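Carboxylesterase YbfK (Bacillus subtilis, PDB 4CCY) hydrolyses carboxylic esters to an alcohol and a carboxylate, as a carboxylesterase of the alpha/beta hydrolase superfamily. Local coordinates at residues Leu237-Glu242 / Pro280-Gln285; Tyr247-Ala252 / Ala265-Asn270. All blocks are in the same frame, centred on the assembly; numbering follows the deposited sequence.

Contact 1 (Leu237-Glu242 / Pro280-Gln285); sequences LLMFGE and PEYVNQ
Met239 reaches out from strand 236-241 and sets its terminal methyl against two residues of helix 280-290, Tyr282 and Val283. The closer approach is to the ring of Tyr282, where Met239 CE lies 3.4 Å from Tyr282 CE2. The next ring atom, CD2, is 4.0 Å from the same methyl, which therefore sits beside one ortho-meta bond of the phenol rather than over the ring centre. It comes in obliquely to the ring. Val283 adds the second surface through one branch: Met239 CE stands 4.2 Å from Val283 CG2, a looser apolar touch. The backbones are well apart, with CA atoms of Met239 and Val283 separated by 8.9 Å, and the methionine spans that gap by running straight to its sulfur and then bending at the last torsion (chi3 75°), which sets the direction of CE. Strand 236-241 is paired in parallel with strands 146-152 and 264-268, and helix 280-290 packs on a face of this central alpha/beta hydrolase sheet through these apolar side chains. The phenol leaves the helix with CG anti to the backbone N (chi1 179°), and its hydroxyl is probably hydrogen-bonded to Glu266 OE2 on the neighbouring strand 264-268, which would help hold the far end of the ring while its CD2-CE2 side receives the methyl. The buried Val283 also touches Trp77 of helix 71-80, and Met239 also touches Val268.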
loop_
_atom_site.group_PDB
_atom_site.type_symbol
_atom_site.label_atom_id
_atom_site.label_comp_id
_atom_site.label_asym_id
_atom_site.label_seq_id
_atom_site.Cartn_x
_atom_site.Cartn_y
_atom_site.Cartn_z
ATOM N N LEU A 237 8.063 -7.072 -9.293
ATOM C CA LEU A 237 8.967 -7.362 -8.185
ATOM C C LEU A 237 8.136 -7.639 -6.930
ATOM O O LEU A 237 7.344 -6.785 -6.504
ATOM C CB LEU A 237 9.923 -6.191 -7.931
ATOM C CG LEU A 237 10.700 -6.239 -6.610
ATOM C CD1 LEU A 237 11.714 -7.391 -6.562
ATOM C CD2 LEU A 237 11.381 -4.912 -6.343
ATOM N N LEU A 238 8.315 -8.827 -6.357
ATOM C CA LEU A 238 7.578 -9.269 -5.174
ATOM C C LEU A 238 8.512 -9.489 -3.980
ATOM O O LEU A 238 9.456 -10.293 -4.055
ATOM C CB LEU A 238 6.822 -10.574 -5.469
ATOM C CG LEU A 238 5.942 -11.132 -4.336
ATOM C CD1 LEU A 238 4.900 -10.120 -3.869
ATOM C CD2 LEU A 238 5.273 -12.433 -4.746
ATOM N N MET A 239 8.237 -8.788 -2.881
ATOM C CA MET A 239 9.100 -8.842 -1.710
ATOM C C MET A 239 8.325 -9.219 -0.452
ATOM O O MET A 239 7.295 -8.634 -0.148
ATOM C CB MET A 239 9.831 -7.500 -1.503
ATOM C CG MET A 239 10.661 -7.062 -2.711
ATOM S SD MET A 239 11.541 -5.513 -2.437
ATOM C CE MET A 239 12.865 -6.049 -1.372
ATOM N N PHE A 240 8.832 -10.205 0.269
ATOM C CA PHE A 240 8.303 -10.548 1.586
ATOM C C PHE A 240 9.408 -10.403 2.617
ATOM O O PHE A 240 10.600 -10.471 2.282
ATOM C CB PHE A 240 7.841 -12.002 1.624
ATOM C CG PHE A 240 6.786 -12.351 0.620
ATOM C CD1 PHE A 240 5.441 -12.064 0.866
ATOM C CD2 PHE A 240 7.125 -13.016 -0.555
ATOM C CE1 PHE A 240 4.467 -12.424 -0.065
ATOM C CE2 PHE A 240 6.156 -13.375 -1.478
ATOM C CZ PHE A 240 4.829 -13.071 -1.238
ATOM N N GLY A 241 9.011 -10.229 3.876
ATOM C CA GLY A 241 9.943 -10.242 5.000
ATOM C C GLY A 241 9.953 -11.629 5.627
ATOM O O GLY A 241 8.903 -12.261 5.764
ATOM N N GLU A 242 11.136 -12.108 6.021
ATOM C CA GLU A 242 11.236 -13.461 6.595
ATOM C C GLU A 242 10.381 -13.684 7.846
ATOM O O GLU A 242 10.032 -14.824 8.155
ATOM C CB GLU A 242 12.700 -13.867 6.849
ATOM C CG GLU A 242 13.436 -13.008 7.863
ATOM C CD GLU A 242 14.656 -13.698 8.447
ATOM O OE1 GLU A 242 14.737 -14.950 8.425
ATOM O OE2 GLU A 242 15.541 -12.977 8.947
ATOM N N PRO A 280 14.578 0.091 5.038
ATOM C CA PRO A 280 14.404 1.084 3.985
ATOM C C PRO A 280 15.620 1.194 3.050
ATOM O O PRO A 280 15.432 1.404 1.856
ATOM C CB PRO A 280 14.199 2.396 4.758
ATOM C CG PRO A 280 14.819 2.174 6.092
ATOM C CD PRO A 280 14.585 0.714 6.382
ATOM N N GLU A 281 16.836 1.065 3.585
ATOM C CA GLU A 281 18.056 1.174 2.765
ATOM C C GLU A 281 18.032 0.121 1.647
ATOM O O GLU A 281 18.218 0.452 0.465
ATOM C CB GLU A 281 19.335 1.014 3.609
ATOM C CG GLU A 281 19.504 1.997 4.772
ATOM C CD GLU A 281 18.719 1.632 6.047
ATOM O OE1 GLU A 281 17.950 0.632 6.072
ATOM O OE2 GLU A 281 18.870 2.380 7.058
ATOM N N TYR A 282 17.807 -1.137 2.024
ATOM C CA TYR A 282 17.716 -2.218 1.044
ATOM C C TYR A 282 16.551 -2.067 0.057
ATOM O O TYR A 282 16.762 -2.140 -1.160
ATOM C CB TYR A 282 17.661 -3.601 1.697
ATOM C CG TYR A 282 17.538 -4.671 0.634
ATOM C CD1 TYR A 282 18.617 -4.966 -0.220
ATOM C CD2 TYR A 282 16.332 -5.334 0.430
ATOM C CE1 TYR A 282 18.494 -5.924 -1.223
ATOM C CE2 TYR A 282 16.203 -6.287 -0.569
ATOM C CZ TYR A 282 17.277 -6.576 -1.386
ATOM O OH TYR A 282 17.113 -7.514 -2.358
ATOM N N VAL A 283 15.340 -1.871 0.585
ATOM C CA VAL A 283 14.136 -1.701 -0.236
ATOM C C VAL A 283 14.284 -0.514 -1.188
ATOM O O VAL A 283 13.943 -0.633 -2.365
ATOM C CB VAL A 283 12.837 -1.590 0.630
ATOM C CG1 VAL A 283 11.618 -1.192 -0.194
ATOM C CG2 VAL A 283 12.543 -2.901 1.329
ATOM N N ASN A 284 14.796 0.616 -0.693
ATOM C CA ASN A 284 15.004 1.803 -1.537
ATOM C C ASN A 284 15.783 1.490 -2.822
ATOM O O ASN A 284 15.314 1.773 -3.935
ATOM C CB ASN A 284 15.700 2.934 -0.760
ATOM C CG ASN A 284 14.774 3.620 0.246
ATOM O OD1 ASN A 284 13.586 3.304 0.341
ATOM N ND2 ASN A 284 15.320 4.555 1.003
ATOM N N GLN A 285 16.957 0.877 -2.662
ATOM C CA GLN A 285 17.817 0.572 -3.804
ATOM C C GLN A 285 17.275 -0.570 -4.674
ATOM O O GLN A 285 17.348 -0.494 -5.907
ATOM C CB GLN A 285 19.274 0.321 -3.366
ATOM C CG GLN A 285 20.231 -0.013 -4.519
ATOM C CD GLN A 285 20.270 1.065 -5.587
ATOM O OE1 GLN A 285 20.749 2.166 -5.342
ATOM N NE2 GLN A 285 19.756 0.756 -6.773
#

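Contact 2 (Tyr247-Ala252 / Ala265-Asn270); sequences YHQQMA and AEIVKN. With NA (sodium ion), chain C.
Ile267 of strand 264-268 meets the first turn of helix 249-259 mainly through its tip, CD1, near which two oxygens of that turn lie. Gln250 OE1 approaches to 3.4 Å of Ile267 CD1, the two side chains crossing at about a right angle, and the main-chain Gln249 O is 3.9 Å from the same methyl. The other branch of the isoleucine faces the aliphatic part of the preceding glutamine, with Gln249 CG 4.2 Å from Ile267 CG2. These are van der Waals contacts. Gln250 NE2 makes a weak hydrogen bond to Glu254, which may help set the amide whose OE1 meets Ile267. Farther along Gln249, a bend at chi2 (-67°) carries the amide to a sodium ion, which Gln249 OE1 binds at 2.3 Å. The main-chain Tyr247 O, 2.6 Å from the sodium, is a second protein ligand, Glu244 O is a third, and three waters complete six ligands. Water 1, one of the three, is hydrogen-bonded to His248 ND1 at 2.7 Å and lies at the edge of the imidazole, in its plane. His248 is also the N-cap residue of the helix; with ligands from Tyr247 and Gln249 on either side of it in the chain, the ion lies by the helix start. Phe253 also packs on Ile267. Strand 236-241, helix 249-259 and strand 264-268 form a beta-alpha-beta crossover, and the contact joins its helix to its second strand beside the sodium site.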
loop_
_atom_site.group_PDB
_atom_site.type_symbol
_atom_site.label_atom_id
_atom_site.label_comp_id
_atom_site.label_asym_id
_atom_site.label_seq_id
_atom_site.Cartn_x
_atom_site.Cartn_y
_atom_site.Cartn_z
ATOM N N TYR A 247 0.916 -14.391 7.262
ATOM C CA TYR A 247 0.783 -15.620 6.480
ATOM C C TYR A 247 2.117 -16.345 6.344
ATOM O O TYR A 247 3.144 -15.880 6.875
ATOM C CB TYR A 247 0.192 -15.343 5.091
ATOM C CG TYR A 247 0.806 -14.187 4.332
ATOM C CD1 TYR A 247 1.985 -14.346 3.605
ATOM C CD2 TYR A 247 0.195 -12.944 4.320
ATOM C CE1 TYR A 247 2.532 -13.305 2.886
ATOM C CE2 TYR A 247 0.750 -11.889 3.617
ATOM C CZ TYR A 247 1.918 -12.078 2.902
ATOM O OH TYR A 247 2.472 -11.034 2.188
ATOM N N HIS A 248 2.096 -17.487 5.651
ATOM C CA HIS A 248 3.321 -18.235 5.364
ATOM C C HIS A 248 3.946 -17.694 4.120
ATOM O O HIS A 248 3.601 -18.106 3.004
ATOM C CB HIS A 248 3.043 -19.728 5.211
ATOM C CG HIS A 248 2.731 -20.428 6.513
ATOM N ND1 HIS A 248 3.525 -20.327 7.596
ATOM C CD2 HIS A 248 1.678 -21.251 6.875
ATOM C CE1 HIS A 248 2.998 -21.038 8.609
ATOM N NE2 HIS A 248 1.873 -21.608 8.168
ATOM N N GLN A 249 4.897 -16.785 4.294
ATOM C CA GLN A 249 5.513 -16.117 3.139
ATOM C C GLN A 249 6.305 -17.073 2.243
ATOM O O GLN A 249 6.472 -16.800 1.060
ATOM C CB GLN A 249 6.346 -14.895 3.561
ATOM C CG GLN A 249 7.665 -15.199 4.271
ATOM C CD GLN A 249 7.478 -15.838 5.628
ATOM O OE1 GLN A 249 6.475 -15.616 6.312
ATOM N NE2 GLN A 249 8.437 -16.637 6.027
ATOM N N GLN A 250 6.771 -18.199 2.788
ATOM C CA GLN A 250 7.449 -19.204 1.961
ATOM C C GLN A 250 6.507 -19.753 0.872
ATOM O O GLN A 250 6.852 -19.747 -0.312
ATOM C CB GLN A 250 8.044 -20.342 2.813
ATOM C CG GLN A 250 8.921 -21.318 2.033
ATOM C CD GLN A 250 10.105 -20.658 1.340
ATOM O OE1 GLN A 250 10.754 -19.760 1.885
ATOM N NE2 GLN A 250 10.398 -21.111 0.135
ATOM N N MET A 251 5.321 -20.204 1.280
ATOM C CA MET A 251 4.291 -20.682 0.357
ATOM C C MET A 251 3.847 -19.614 -0.656
ATOM O O MET A 251 3.619 -19.926 -1.811
ATOM C CB MET A 251 3.079 -21.204 1.139
ATOM C CG MET A 251 3.355 -22.459 1.970
ATOM S SD MET A 251 1.929 -23.002 2.944
ATOM C CE MET A 251 0.713 -23.357 1.667
ATOM N N ALA A 252 3.703 -18.367 -0.216
ATOM C CA ALA A 252 3.338 -17.274 -1.116
ATOM C C ALA A 252 4.445 -17.059 -2.150
ATOM O O ALA A 252 4.171 -16.944 -3.348
ATOM C CB ALA A 252 3.092 -16.003 -0.326
ATOM N N ALA A 265 10.930 -12.444 -7.320
ATOM C CA ALA A 265 10.374 -12.605 -5.979
ATOM C C ALA A 265 11.488 -12.973 -5.007
ATOM O O ALA A 265 12.400 -13.728 -5.362
ATOM C CB ALA A 265 9.283 -13.666 -5.976
ATOM N N GLU A 266 11.406 -12.431 -3.788
ATOM C CA GLU A 266 12.413 -12.650 -2.767
ATOM C C GLU A 266 11.845 -12.541 -1.363
ATOM O O GLU A 266 10.797 -11.923 -1.140
ATOM C CB GLU A 266 13.591 -11.665 -2.937
ATOM C CG GLU A 266 13.219 -10.191 -2.811
ATOM C CD GLU A 266 14.389 -9.257 -3.097
ATOM O OE1 GLU A 266 14.656 -8.968 -4.263
ATOM O OE2 GLU A 266 15.065 -8.821 -2.162
ATOM N N ILE A 267 12.570 -13.123 -0.412
ATOM C CA ILE A 267 12.244 -13.016 0.995
ATOM C C ILE A 267 13.449 -12.392 1.715
ATOM O O ILE A 267 14.552 -12.948 1.709
ATOM C CB ILE A 267 11.874 -14.393 1.593
ATOM C CG1 ILE A 267 10.648 -14.997 0.861
ATOM C CG2 ILE A 267 11.625 -14.271 3.086
ATOM C CD1 ILE A 267 10.406 -16.470 1.136
ATOM N N VAL A 268 13.222 -11.236 2.330
ATOM C CA VAL A 268 14.285 -10.422 2.917
ATOM C C VAL A 268 14.500 -10.770 4.402
ATOM O O VAL A 268 13.540 -10.908 5.175
ATOM C CB VAL A 268 13.969 -8.925 2.725
ATOM C CG1 VAL A 268 15.050 -8.034 3.330
ATOM C CG2 VAL A 268 13.780 -8.615 1.243
ATOM N N LYS A 269 15.767 -10.957 4.772
ATOM C CA LYS A 269 16.168 -11.272 6.138
ATOM C C LYS A 269 15.977 -10.099 7.070
ATOM O O LYS A 269 16.125 -8.942 6.670
ATOM C CB LYS A 269 17.639 -11.667 6.191
ATOM C CG LYS A 269 17.906 -13.133 5.955
ATOM C CD LYS A 269 19.402 -13.418 6.021
ATOM C CE LYS A 269 19.799 -14.039 7.347
ATOM N NZ LYS A 269 21.032 -14.869 7.204
ATOM N N ASN A 270 15.666 -10.428 8.321
ATOM C CA ASN A 270 15.612 -9.467 9.424
ATOM C C ASN A 270 14.541 -8.420 9.196
ATOM O O ASN A 270 14.727 -7.230 9.487
ATOM C CB ASN A 270 16.990 -8.824 9.675
ATOM C CG ASN A 270 18.065 -9.850 10.022
ATOM O OD1 ASN A 270 17.841 -10.754 10.819
ATOM N ND2 ASN A 270 19.243 -9.697 9.432
HETATM NA NA NA C . 5.365 -15.954 8.304
HETATM O O HOH W 1 5.495 -18.459 7.946
HETATM O O HOH W 2 7.504 -16.191 9.451
HETATM O O HOH W 3 3.607 -16.653 10.171
#

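Contacts 1 and 2 have centres 11 Å apart and meet through strands 236-241 and 264-268, neighbours in one sheet; contact 2 is nested in the chain loop closed by contact 1. A probable hydrogen bond from Asn270 N to Glu242 OE2, at 2.6 Å, joins them directly, as does the Tyr282-Glu266 pair (OH to OE2 2.4 Å, short for such a bond). They lie at different distances from Glu244 of the probable Ser129-His273-Glu244 charge relay. The side chain of Gln249 is about 4 Å from that of Glu244, whereas that of Met239 is about 9 Å from it. Glu244 also binds the sodium through its main-chain oxygen, which places contact 2 next to the presumed active site.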